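Local coordinates for protein Azi13 (Streptomyces sahachiroi, PDB 5HMB) that is probably a PaaI-family hotdog thioesterase of azinomycin biosynthesis, thought to hydrolyse the thioester bond of a naphthoate-type acyl chain, at residues Leu99-His102 against Gln108-Ser111; Ala32-Arg37 against Gly50-Val55; Ala54-Val59 against Trp110-Val115; Ala63-Leu68 against Gly72-Val77. All coordinates share one frame; numbering follows the deposited sequence.

Contact 1. Residues Leu99-His102 against Gln108-Ser111. With SO4 (sulfate ion), chain C.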
loop_
_atom_site.group_PDB
_atom_site.type_symbol
_atom_site.label_atom_id
_atom_site.label_comp_id
_atom_site.label_asym_id
_atom_site.label_seq_id
_atom_site.Cartn_x
_atom_site.Cartn_y
_atom_site.Cartn_z
ATOM N N LEU A 99 9.319 -14.241 0.557
ATOM C CA LEU A 99 9.974 -14.390 1.844
ATOM C C LEU A 99 9.080 -13.883 2.959
ATOM O O LEU A 99 8.330 -12.918 2.771
ATOM C CB LEU A 99 11.302 -13.637 1.897
ATOM C CG LEU A 99 12.342 -14.188 0.932
ATOM C CD1 LEU A 99 13.617 -13.338 0.984
ATOM C CD2 LEU A 99 12.610 -15.655 1.268
ATOM N N PRO A 100 9.146 -14.505 4.136
ATOM C CA PRO A 100 8.212 -14.146 5.201
ATOM C C PRO A 100 8.613 -12.828 5.830
ATOM O O PRO A 100 9.795 -12.553 6.038
ATOM C CB PRO A 100 8.341 -15.308 6.196
ATOM C CG PRO A 100 9.764 -15.761 6.021
ATOM C CD PRO A 100 10.107 -15.541 4.564
ATOM N N VAL A 101 7.611 -12.003 6.110
ATOM C CA VAL A 101 7.794 -10.803 6.907
ATOM C C VAL A 101 7.242 -10.993 8.310
ATOM O O VAL A 101 7.908 -10.657 9.287
ATOM C CB VAL A 101 7.137 -9.584 6.222
ATOM C CG1 VAL A 101 7.169 -8.391 7.165
ATOM C CG2 VAL A 101 7.809 -9.264 4.884
ATOM N N HIS A 102 6.026 -11.534 8.408
ATOM C CA HIS A 102 5.367 -11.802 9.688
ATOM C C HIS A 102 4.458 -13.008 9.526
ATOM O O HIS A 102 3.703 -13.081 8.553
ATOM C CB HIS A 102 4.555 -10.590 10.139
ATOM C CG HIS A 102 3.613 -10.861 11.272
ATOM N ND1 HIS A 102 3.945 -10.618 12.588
ATOM C CD2 HIS A 102 2.337 -11.318 11.285
ATOM C CE1 HIS A 102 2.921 -10.927 13.365
ATOM N NE2 HIS A 102 1.933 -11.354 12.599
ATOM N N GLN A 108 -0.626 -13.332 8.239
ATOM C CA GLN A 108 0.693 -13.487 7.641
ATOM C C GLN A 108 0.941 -12.348 6.652
ATOM O O GLN A 108 0.017 -11.910 5.956
ATOM C CB GLN A 108 0.854 -14.810 6.888
ATOM C CG GLN A 108 0.614 -16.071 7.711
ATOM C CD GLN A 108 1.011 -17.316 6.944
ATOM O OE1 GLN A 108 2.131 -17.416 6.434
ATOM N NE2 GLN A 108 0.083 -18.265 6.832
ATOM N N VAL A 109 2.192 -11.887 6.579
ATOM C CA VAL A 109 2.648 -10.980 5.532
ATOM C C VAL A 109 3.890 -11.578 4.884
ATOM O O VAL A 109 4.827 -11.978 5.583
ATOM C CB VAL A 109 2.954 -9.573 6.076
ATOM C CG1 VAL A 109 3.501 -8.695 4.952
ATOM C CG2 VAL A 109 1.716 -8.959 6.670
ATOM N N TRP A 110 3.899 -11.628 3.552
ATOM C CA TRP A 110 5.024 -12.118 2.773
ATOM C C TRP A 110 5.460 -11.044 1.784
ATOM O O TRP A 110 4.651 -10.225 1.348
ATOM C CB TRP A 110 4.666 -13.400 2.012
ATOM C CG TRP A 110 4.500 -14.557 2.922
ATOM C CD1 TRP A 110 3.463 -14.781 3.788
ATOM C CD2 TRP A 110 5.414 -15.646 3.091
ATOM N NE1 TRP A 110 3.677 -15.958 4.479
ATOM C CE2 TRP A 110 4.868 -16.503 4.070
ATOM C CE3 TRP A 110 6.644 -15.980 2.507
ATOM C CZ2 TRP A 110 5.512 -17.678 4.480
ATOM C CZ3 TRP A 110 7.280 -17.145 2.913
ATOM C CH2 TRP A 110 6.713 -17.978 3.890
ATOM N N SER A 111 6.745 -11.061 1.432
ATOM C CA SER A 111 7.334 -10.146 0.460
ATOM C C SER A 111 7.832 -10.955 -0.728
ATOM O O SER A 111 8.601 -11.907 -0.558
ATOM C CB SER A 111 8.483 -9.352 1.088
ATOM O OG SER A 111 9.172 -8.591 0.119
HETATM S S SO4 C . -1.059 -12.053 14.538
HETATM O O1 SO4 C . 0.073 -12.385 15.409
HETATM O O2 SO4 C . -2.275 -12.752 14.963
HETATM O O3 SO4 C . -1.277 -10.614 14.583
HETATM O O4 SO4 C . -0.762 -12.477 13.172
#
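Pro100 lies flat over one face of the Trp110 indole, and this is the main side-chain contact between Leu99-His102 and Gln108-Ser111. Its CB stands 3.8 Å from the centroid of the Trp110 six-membered ring and 9° off the ring normal, a CH-pi contact, while Pro100 CD reaches the rim at Trp110 CZ3 (3.6 Å). The indole gets there because Trp110 CG is anti to its own carbonyl carbon (chi1 -70°), which lays the ring back across the neighbouring strand. Its rotation is then fixed at the edge: Trp110 NE1 donates to Gln108 OE1 (2.9 Å) with the oxygen in the indole plane, though the donor sits above the amide plane of Gln108. The Gln108 NE2 end is held by Ala64 O and Asn131. Replacing Trp110 by an alanine would probably leave Pro100 without the surface it rests on and Gln108 OE1 without its donor.

The strands pair antiparallel, and a classic beta bulge sets in after Pro100. Val101 N (2.8 Å) and His102 N (3.1 Å) both donate to Val109 O, the latter on a lone pair, while His102 O takes Val109 N. Beyond the bulge the His102 ring stacks on Phe84 of the second subunit; its NE2 points at sulfate O4 (3.0 Å, 167° at the hydrogen), an ion probably from the crystallisation liquor and also bound by Thr106 and Gln107. A CH-pi contact thus lies on one face of the hairpin, whereas on the other the ring N-H grips an anion, which would probably be helped by positive charge on His102.

Contact 2. Residues Ala32-Arg37 against Gly50-Val55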
loop_
_atom_site.group_PDB
_atom_site.type_symbol
_atom_site.label_atom_id
_atom_site.label_comp_id
_atom_site.label_asym_id
_atom_site.label_seq_id
_atom_site.Cartn_x
_atom_site.Cartn_y
_atom_site.Cartn_z
ATOM N N ALA A 32 9.216 -19.547 -7.753
ATOM C CA ALA A 32 8.604 -19.985 -8.998
ATOM C C ALA A 32 9.242 -19.267 -10.176
ATOM O O ALA A 32 9.637 -18.101 -10.069
ATOM C CB ALA A 32 7.092 -19.741 -9.010
ATOM N N TYR A 33 9.336 -19.977 -11.295
ATOM C CA TYR A 33 9.830 -19.432 -12.546
ATOM C C TYR A 33 8.655 -19.244 -13.487
ATOM O O TYR A 33 7.662 -19.973 -13.411
ATOM C CB TYR A 33 10.864 -20.357 -13.202
ATOM C CG TYR A 33 12.046 -20.695 -12.323
ATOM C CD1 TYR A 33 13.033 -19.753 -12.064
ATOM C CD2 TYR A 33 12.182 -21.961 -11.758
ATOM C CE1 TYR A 33 14.126 -20.050 -11.261
ATOM C CE2 TYR A 33 13.274 -22.272 -10.954
ATOM C CZ TYR A 33 14.241 -21.310 -10.711
ATOM O OH TYR A 33 15.325 -21.602 -9.919
ATOM N N TRP A 34 8.778 -18.270 -14.377
ATOM C CA TRP A 34 7.759 -18.000 -15.383
ATOM C C TRP A 34 8.360 -17.052 -16.414
ATOM O O TRP A 34 9.483 -16.563 -16.258
ATOM C CB TRP A 34 6.496 -17.414 -14.755
ATOM C CG TRP A 34 6.728 -16.148 -13.980
ATOM C CD1 TRP A 34 7.429 -16.010 -12.811
ATOM C CD2 TRP A 34 6.233 -14.840 -14.309
ATOM N NE1 TRP A 34 7.399 -14.693 -12.399
ATOM C CE2 TRP A 34 6.678 -13.958 -13.305
ATOM C CE3 TRP A 34 5.450 -14.333 -15.354
ATOM C CZ2 TRP A 34 6.361 -12.603 -13.309
ATOM C CZ3 TRP A 34 5.135 -12.991 -15.356
ATOM C CH2 TRP A 34 5.586 -12.141 -14.335
ATOM N N SER A 35 7.592 -16.785 -17.464
ATOM C CA SER A 35 8.071 -15.984 -18.574
ATOM C C SER A 35 6.966 -15.073 -19.078
ATOM O O SER A 35 5.784 -15.410 -18.999
ATOM C CB SER A 35 8.557 -16.861 -19.724
ATOM O OG SER A 35 8.812 -16.052 -20.860
ATOM N N VAL A 36 7.364 -13.907 -19.590
ATOM C CA VAL A 36 6.430 -13.038 -20.291
ATOM C C VAL A 36 5.991 -13.716 -21.584
ATOM O O VAL A 36 6.799 -14.339 -22.285
ATOM C CB VAL A 36 7.077 -11.671 -20.572
ATOM C CG1 VAL A 36 6.033 -10.680 -21.012
ATOM C CG2 VAL A 36 7.824 -11.166 -19.339
ATOM N N ARG A 37 4.705 -13.609 -21.904
ATOM C CA ARG A 37 4.149 -14.242 -23.091
ATOM C C ARG A 37 3.289 -13.239 -23.831
ATOM O O ARG A 37 2.856 -12.231 -23.268
ATOM C CB ARG A 37 3.294 -15.480 -22.753
ATOM C CG ARG A 37 4.024 -16.617 -22.090
ATOM C CD ARG A 37 3.120 -17.863 -21.996
ATOM N NE ARG A 37 1.719 -17.522 -21.736
ATOM C CZ ARG A 37 1.067 -17.818 -20.613
ATOM N NH1 ARG A 37 1.678 -18.474 -19.639
ATOM N NH2 ARG A 37 -0.206 -17.470 -20.467
ATOM N N GLY A 50 -1.246 -6.358 -13.958
ATOM C CA GLY A 50 -1.980 -7.337 -13.173
ATOM C C GLY A 50 -1.300 -8.688 -13.123
ATOM O O GLY A 50 -1.419 -9.401 -12.130
ATOM N N VAL A 51 -0.556 -9.053 -14.177
ATOM C CA VAL A 51 0.157 -10.326 -14.140
ATOM C C VAL A 51 1.189 -10.326 -13.016
ATOM O O VAL A 51 1.324 -11.310 -12.283
ATOM C CB VAL A 51 0.802 -10.632 -15.504
ATOM C CG1 VAL A 51 1.524 -11.980 -15.427
ATOM C CG2 VAL A 51 -0.261 -10.651 -16.595
ATOM N N HIS A 52 1.927 -9.220 -12.856
ATOM C CA HIS A 52 2.861 -9.107 -11.737
ATOM C C HIS A 52 2.152 -9.299 -10.402
ATOM O O HIS A 52 2.643 -10.022 -9.529
ATOM C CB HIS A 52 3.573 -7.748 -11.763
ATOM C CG HIS A 52 4.757 -7.713 -12.671
ATOM N ND1 HIS A 52 5.718 -8.699 -12.667
ATOM C CD2 HIS A 52 5.136 -6.813 -13.613
ATOM C CE1 HIS A 52 6.640 -8.409 -13.572
ATOM N NE2 HIS A 52 6.311 -7.269 -14.154
ATOM N N CYS A 53 1.007 -8.639 -10.216
ATOM C CA CYS A 53 0.260 -8.781 -8.963
ATOM C C CYS A 53 -0.201 -10.211 -8.754
ATOM O O CYS A 53 -0.136 -10.736 -7.634
ATOM C CB CYS A 53 -0.959 -7.869 -8.968
ATOM S SG CYS A 53 -0.591 -6.099 -9.290
ATOM N N ALA A 54 -0.714 -10.841 -9.816
ATOM C CA ALA A 54 -1.216 -12.208 -9.712
ATOM C C ALA A 54 -0.105 -13.187 -9.345
ATOM O O ALA A 54 -0.327 -14.128 -8.573
ATOM C CB ALA A 54 -1.878 -12.611 -11.032
ATOM N N VAL A 55 1.088 -13.006 -9.918
ATOM C CA VAL A 55 2.219 -13.871 -9.584
ATOM C C VAL A 55 2.655 -13.654 -8.143
ATOM O O VAL A 55 3.017 -14.602 -7.431
ATOM C CB VAL A 55 3.388 -13.605 -10.547
ATOM C CG1 VAL A 55 4.688 -14.205 -9.985
ATOM C CG2 VAL A 55 3.065 -14.152 -11.918
#
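Trp34 is the one residue of strand 32-35 that reaches Gly50-Val55, and the pairing is that of a hotdog fold, in which the antiparallel sheet wraps round a long central helix. The axes of strand 32-35 and helix 50-55 run at 163° to each other and come no nearer than 11.7 Å, so the large indole has to span the gap. Its CG sits in the crowded position between backbone N and carbonyl carbon (chi1 58°), from where the ring projects toward the helix.

The tight part is the indole itself. Val55 CG2 sits over the centre of one face in a CH-pi contact, 3.8 Å from the centroid of the Trp34 six-membered ring and almost on its normal, and Val55 CG1 lies 3.7 Å from Trp34 NE1. One helical turn earlier Val51 CG1 comes in obliquely, 3.8 Å from Trp34 CZ3. All four touching residues are buried, and the polar Trp34 NE1 is satisfied by Ser96 OG on the neighbouring strand 93-100.

The loose part follows along the chain. Tyr33 and Ser35, each partly exposed, point to the far side of the strand, where Tyr33 meets Arg93 in a cation-pi pair. Past the strand Val36 is still buried but does not touch the helical segment, packing on Leu41 and Leu94, and the partly exposed Arg37 turns to a salt bridge with Asp39. Back at the helix, His52 meets the indole with its plane at 81° to it, ND1 lying in the indole plane 3.8 Å from Trp34 CH2.

Contact 3. Residues Ala54-Val59 against Trp110-Val115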
loop_
_atom_site.group_PDB
_atom_site.type_symbol
_atom_site.label_atom_id
_atom_site.label_comp_id
_atom_site.label_asym_id
_atom_site.label_seq_id
_atom_site.Cartn_x
_atom_site.Cartn_y
_atom_site.Cartn_z
ATOM N N ALA A 54 -0.714 -10.841 -9.816
ATOM C CA ALA A 54 -1.216 -12.208 -9.712
ATOM C C ALA A 54 -0.105 -13.187 -9.345
ATOM O O ALA A 54 -0.327 -14.128 -8.573
ATOM C CB ALA A 54 -1.878 -12.611 -11.032
ATOM N N VAL A 55 1.088 -13.006 -9.918
ATOM C CA VAL A 55 2.219 -13.871 -9.584
ATOM C C VAL A 55 2.655 -13.654 -8.143
ATOM O O VAL A 55 3.017 -14.602 -7.431
ATOM C CB VAL A 55 3.388 -13.605 -10.547
ATOM C CG1 VAL A 55 4.688 -14.205 -9.985
ATOM C CG2 VAL A 55 3.065 -14.152 -11.918
ATOM N N VAL A 56 2.693 -12.398 -7.708
ATOM C CA VAL A 56 3.008 -12.108 -6.313
ATOM C C VAL A 56 1.987 -12.782 -5.392
ATOM O O VAL A 56 2.342 -13.447 -4.408
ATOM C CB VAL A 56 3.066 -10.581 -6.111
ATOM C CG1 VAL A 56 3.009 -10.227 -4.648
ATOM C CG2 VAL A 56 4.345 -10.004 -6.741
ATOM N N GLU A 57 0.701 -12.632 -5.711
ATOM C CA GLU A 57 -0.335 -13.296 -4.928
ATOM C C GLU A 57 -0.108 -14.806 -4.896
ATOM O O GLU A 57 -0.083 -15.418 -3.819
ATOM C CB GLU A 57 -1.720 -12.947 -5.490
ATOM C CG GLU A 57 -2.870 -13.360 -4.534
ATOM C CD GLU A 57 -2.956 -12.450 -3.308
ATOM O OE1 GLU A 57 -2.555 -11.270 -3.411
ATOM O OE2 GLU A 57 -3.422 -12.905 -2.245
ATOM N N SER A 58 0.115 -15.418 -6.068
ATOM C CA SER A 58 0.290 -16.873 -6.151
ATOM C C SER A 58 1.485 -17.349 -5.330
ATOM O O SER A 58 1.391 -18.340 -4.595
ATOM C CB SER A 58 0.483 -17.310 -7.608
ATOM O OG SER A 58 -0.572 -16.915 -8.461
ATOM N N VAL A 59 2.643 -16.700 -5.487
ATOM C CA VAL A 59 3.842 -17.230 -4.846
ATOM C C VAL A 59 3.764 -17.044 -3.329
ATOM O O VAL A 59 4.143 -17.936 -2.554
ATOM C CB VAL A 59 5.116 -16.602 -5.444
ATOM C CG1 VAL A 59 6.335 -17.201 -4.781
ATOM C CG2 VAL A 59 5.189 -16.835 -6.964
ATOM N N TRP A 110 3.899 -11.628 3.552
ATOM C CA TRP A 110 5.024 -12.118 2.773
ATOM C C TRP A 110 5.460 -11.044 1.784
ATOM O O TRP A 110 4.651 -10.225 1.348
ATOM C CB TRP A 110 4.666 -13.400 2.012
ATOM C CG TRP A 110 4.500 -14.557 2.922
ATOM C CD1 TRP A 110 3.463 -14.781 3.788
ATOM C CD2 TRP A 110 5.414 -15.646 3.091
ATOM N NE1 TRP A 110 3.677 -15.958 4.479
ATOM C CE2 TRP A 110 4.868 -16.503 4.070
ATOM C CE3 TRP A 110 6.644 -15.980 2.507
ATOM C CZ2 TRP A 110 5.512 -17.678 4.480
ATOM C CZ3 TRP A 110 7.280 -17.145 2.913
ATOM C CH2 TRP A 110 6.713 -17.978 3.890
ATOM N N SER A 111 6.745 -11.061 1.432
ATOM C CA SER A 111 7.334 -10.146 0.460
ATOM C C SER A 111 7.832 -10.955 -0.728
ATOM O O SER A 111 8.601 -11.907 -0.558
ATOM C CB SER A 111 8.483 -9.352 1.088
ATOM O OG SER A 111 9.172 -8.591 0.119
ATOM N N VAL A 112 7.389 -10.593 -1.923
ATOM C CA VAL A 112 7.700 -11.345 -3.130
ATOM C C VAL A 112 8.477 -10.433 -4.064
ATOM O O VAL A 112 7.980 -9.363 -4.447
ATOM C CB VAL A 112 6.433 -11.871 -3.817
ATOM C CG1 VAL A 112 6.795 -12.701 -5.013
ATOM C CG2 VAL A 112 5.591 -12.666 -2.842
ATOM N N GLU A 113 9.684 -10.850 -4.434
ATOM C CA GLU A 113 10.478 -10.141 -5.438
ATOM C C GLU A 113 10.511 -10.942 -6.731
ATOM O O GLU A 113 10.731 -12.160 -6.714
ATOM C CB GLU A 113 11.909 -9.884 -4.957
ATOM C CG GLU A 113 12.002 -9.040 -3.701
ATOM C CD GLU A 113 13.430 -8.794 -3.285
ATOM O OE1 GLU A 113 14.333 -9.247 -4.016
ATOM O OE2 GLU A 113 13.644 -8.163 -2.229
ATOM N N THR A 114 10.273 -10.263 -7.844
ATOM C CA THR A 114 10.362 -10.850 -9.169
ATOM C C THR A 114 11.583 -10.261 -9.862
ATOM O O THR A 114 11.637 -9.042 -10.075
ATOM C CB THR A 114 9.105 -10.548 -9.980
ATOM O OG1 THR A 114 7.970 -11.179 -9.378
ATOM C CG2 THR A 114 9.262 -11.034 -11.404
ATOM N N VAL A 115 12.552 -11.117 -10.224
ATOM C CA VAL A 115 13.805 -10.672 -10.841
ATOM C C VAL A 115 14.004 -11.332 -12.205
ATOM O O VAL A 115 13.456 -12.400 -12.502
ATOM C CB VAL A 115 15.028 -10.959 -9.944
ATOM C CG1 VAL A 115 14.857 -10.333 -8.574
ATOM C CG2 VAL A 115 15.235 -12.452 -9.813
#
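Val112 points from strand 110-115 straight at the helix segment Ala54-Val59, and it supplies most of the strand's buried surface there. Val112 CA is 5.7 Å from Val56 CA, the nearest CA pair between the two segments. Starting at the branch point, Val112 CB sits against both methyls of Val56, with CG1 at 3.9 Å and CG2 only slightly farther. The branch Val112 CG1, anti to the backbone N (chi1 -177°), runs beside Val56 CG2 at 4.0 Å and also approaches Val59 CB, at 4.3 Å. The other methyl, Val112 CG2, turns to the helix backbone and rests 3.7 Å from Val56 O. The two valine side chains run alongside one another with reversed directions, methyls against methyls, instead of meeting head on.

The side-chain contacts here are aliphatic; the polar groups of Ser58 and Glu57 are bonded elsewhere. On another side of the helix Ser58 OG folds back to Ala54 O (2.8 Å), an oxygen that also takes Ser58 N from the opposite face of its plane; the same Ser58 OG bonds His48 of the third subunit. Glu57 likewise points away from the strand, to Asn79.

Ala60 and Ala98 add to the cover round Val112, and Val127 packs on Val56. The centre of the contact lies about 2 Å from the centre of the chain, and this aliphatic layer is the helix-on-sheet core of the hotdog fold, the sheet curling round its central helix.

Contact 4. Residues Ala63-Leu68 against Gly72-Val77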
loop_
_atom_site.group_PDB
_atom_site.type_symbol
_atom_site.label_atom_id
_atom_site.label_comp_id
_atom_site.label_asym_id
_atom_site.label_seq_id
_atom_site.Cartn_x
_atom_site.Cartn_y
_atom_site.Cartn_z
ATOM N N ALA A 63 3.430 -20.074 -0.238
ATOM C CA ALA A 63 4.281 -20.152 0.941
ATOM C C ALA A 63 3.454 -20.080 2.218
ATOM O O ALA A 63 3.701 -20.841 3.163
ATOM C CB ALA A 63 5.327 -19.046 0.920
ATOM N N ALA A 64 2.474 -19.169 2.262
ATOM C CA ALA A 64 1.644 -19.010 3.455
ATOM C C ALA A 64 0.880 -20.290 3.770
ATOM O O ALA A 64 0.779 -20.693 4.932
ATOM C CB ALA A 64 0.657 -17.861 3.265
ATOM N N ASP A 65 0.307 -20.909 2.738
ATOM C CA ASP A 65 -0.411 -22.168 2.886
ATOM C C ASP A 65 0.504 -23.245 3.452
ATOM O O ASP A 65 0.156 -23.934 4.417
ATOM C CB ASP A 65 -0.962 -22.583 1.526
ATOM C CG ASP A 65 -2.263 -23.320 1.630
ATOM O OD1 ASP A 65 -3.133 -22.889 2.422
ATOM O OD2 ASP A 65 -2.415 -24.332 0.917
ATOM N N ARG A 66 1.697 -23.381 2.868
ATOM C CA ARG A 66 2.662 -24.376 3.322
ATOM C C ARG A 66 3.132 -24.106 4.747
ATOM O O ARG A 66 3.449 -25.049 5.484
ATOM C CB ARG A 66 3.845 -24.421 2.347
ATOM C CG ARG A 66 4.944 -25.430 2.688
ATOM C CD ARG A 66 4.439 -26.880 2.693
ATOM N NE ARG A 66 5.503 -27.814 3.065
ATOM C CZ ARG A 66 5.795 -28.165 4.318
ATOM N NH1 ARG A 66 5.099 -27.670 5.334
ATOM N NH2 ARG A 66 6.786 -29.014 4.557
ATOM N N TRP A 67 3.166 -22.840 5.173
ATOM C CA TRP A 67 3.540 -22.558 6.558
ATOM C C TRP A 67 2.405 -22.861 7.536
ATOM O O TRP A 67 2.654 -23.292 8.669
ATOM C CB TRP A 67 3.976 -21.098 6.710
ATOM C CG TRP A 67 4.349 -20.748 8.135
ATOM C CD1 TRP A 67 5.572 -20.919 8.731
ATOM C CD2 TRP A 67 3.485 -20.194 9.143
ATOM N NE1 TRP A 67 5.517 -20.500 10.046
ATOM C CE2 TRP A 67 4.250 -20.052 10.319
ATOM C CE3 TRP A 67 2.148 -19.801 9.160
ATOM C CZ2 TRP A 67 3.722 -19.523 11.492
ATOM C CZ3 TRP A 67 1.629 -19.281 10.319
ATOM C CH2 TRP A 67 2.410 -19.158 11.478
ATOM N N LEU A 68 1.159 -22.591 7.144
ATOM C CA LEU A 68 0.048 -22.877 8.039
ATOM C C LEU A 68 -0.212 -24.378 8.118
ATOM O O LEU A 68 -0.601 -24.883 9.177
ATOM C CB LEU A 68 -1.205 -22.119 7.591
ATOM C CG LEU A 68 -2.346 -21.991 8.607
ATOM C CD1 LEU A 68 -1.880 -21.267 9.877
ATOM C CD2 LEU A 68 -3.555 -21.283 7.998
ATOM N N GLY A 72 -5.009 -24.974 9.394
ATOM C CA GLY A 72 -6.038 -24.055 8.956
ATOM C C GLY A 72 -5.846 -23.708 7.495
ATOM O O GLY A 72 -5.046 -24.324 6.791
ATOM N N THR A 73 -6.598 -22.703 7.055
ATOM C CA THR A 73 -6.501 -22.254 5.674
ATOM C C THR A 73 -6.302 -20.745 5.607
ATOM O O THR A 73 -6.796 -19.997 6.458
ATOM C CB THR A 73 -7.738 -22.658 4.877
ATOM O OG1 THR A 73 -7.547 -22.281 3.509
ATOM C CG2 THR A 73 -8.984 -21.974 5.424
ATOM N N VAL A 74 -5.576 -20.305 4.572
ATOM C CA VAL A 74 -5.237 -18.896 4.386
ATOM C C VAL A 74 -6.109 -18.274 3.301
ATOM O O VAL A 74 -6.452 -18.903 2.294
ATOM C CB VAL A 74 -3.742 -18.706 4.056
ATOM C CG1 VAL A 74 -2.891 -19.596 4.942
ATOM C CG2 VAL A 74 -3.463 -18.965 2.590
ATOM N N VAL A 75 -6.459 -17.007 3.514
ATOM C CA VAL A 75 -7.315 -16.237 2.619
ATOM C C VAL A 75 -6.625 -14.911 2.350
ATOM O O VAL A 75 -6.214 -14.222 3.290
ATOM C CB VAL A 75 -8.718 -16.003 3.224
ATOM C CG1 VAL A 75 -8.603 -15.584 4.660
ATOM C CG2 VAL A 75 -9.481 -14.929 2.456
ATOM N N GLY A 76 -6.481 -14.568 1.071
ATOM C CA GLY A 76 -5.883 -13.292 0.724
ATOM C C GLY A 76 -6.651 -12.142 1.348
ATOM O O GLY A 76 -7.884 -12.149 1.412
ATOM N N VAL A 77 -5.904 -11.176 1.860
ATOM C CA VAL A 77 -6.452 -9.948 2.415
ATOM C C VAL A 77 -6.125 -8.736 1.544
ATOM O O VAL A 77 -7.003 -7.923 1.254
ATOM C CB VAL A 77 -5.951 -9.727 3.854
ATOM C CG1 VAL A 77 -6.318 -8.327 4.289
ATOM C CG2 VAL A 77 -6.547 -10.772 4.782
#
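A tight helix-to-strand turn brings the C-terminal end of the central hotdog helix back along the strand that follows it: helix 63-68 and strand 72-77 run at 158° to each other, with axes 7.9 Å apart at their closest. Leu68, the last helical residue, packs on the start of the strand. Its CG is anti to the backbone N (chi1 -164°), and from there CD2 is laid on the strand backbone, 3.4 Å from Gly72 C and 3.5 Å from Thr73 N. The same methyl touches Val74 CG1 at 3.6 Å. Gly72 can hardly be anything else: a CB would press on Leu68 CD2 and, with phi at 162°, on the preceding carbonyl oxygen.

Val74 is the strand's reply. Its CG1, anti to the carbonyl carbon, fits between Leu68 and the helix backbone at Ala64 O (3.8 Å), and Ala64 CB lies 4.3 Å from the same methyl. The other branch, Val74 CG2, faces Asp65 OD1 at the exposed margin of the contact. An alanine at Leu68 is likely to open a gap over Gly72 and strip Val74 CG1 of its nearest neighbour.

Around this pair, strand 72-77 bonds through Thr73, Val75 and Val77 to strand 121-133, whose Leu129 and Arg133 also touch Ala64 and Leu68. Gln108 of strand 107-115 packs on Val74, and Trp110 of the same strand covers Ala63 and Ala64.

Contacts 2, 3 and 4 follow one element, helix 49-68, along the sheet, while contact 1 joins two strands of it. Contacts 2 and 3 are fully buried, share Val55, and rely on van der Waals packing: an indole meeting a histidine ring spans the wide gap in contact 2, and valines suffice where helix and strand lie close in contact 3. Contacts 1 and 4 are partly buried and lie farther out, about 12 and 13 Å between their centres and the chain's. Contact 1 alone has hydrogen bonds between its segments and reaches an ion; contact 4 relies on methyl groups against backbone and against each other. Contacts 1 and 4 meet where Trp110 CZ3 touches Ala63 CB (3.4 Å).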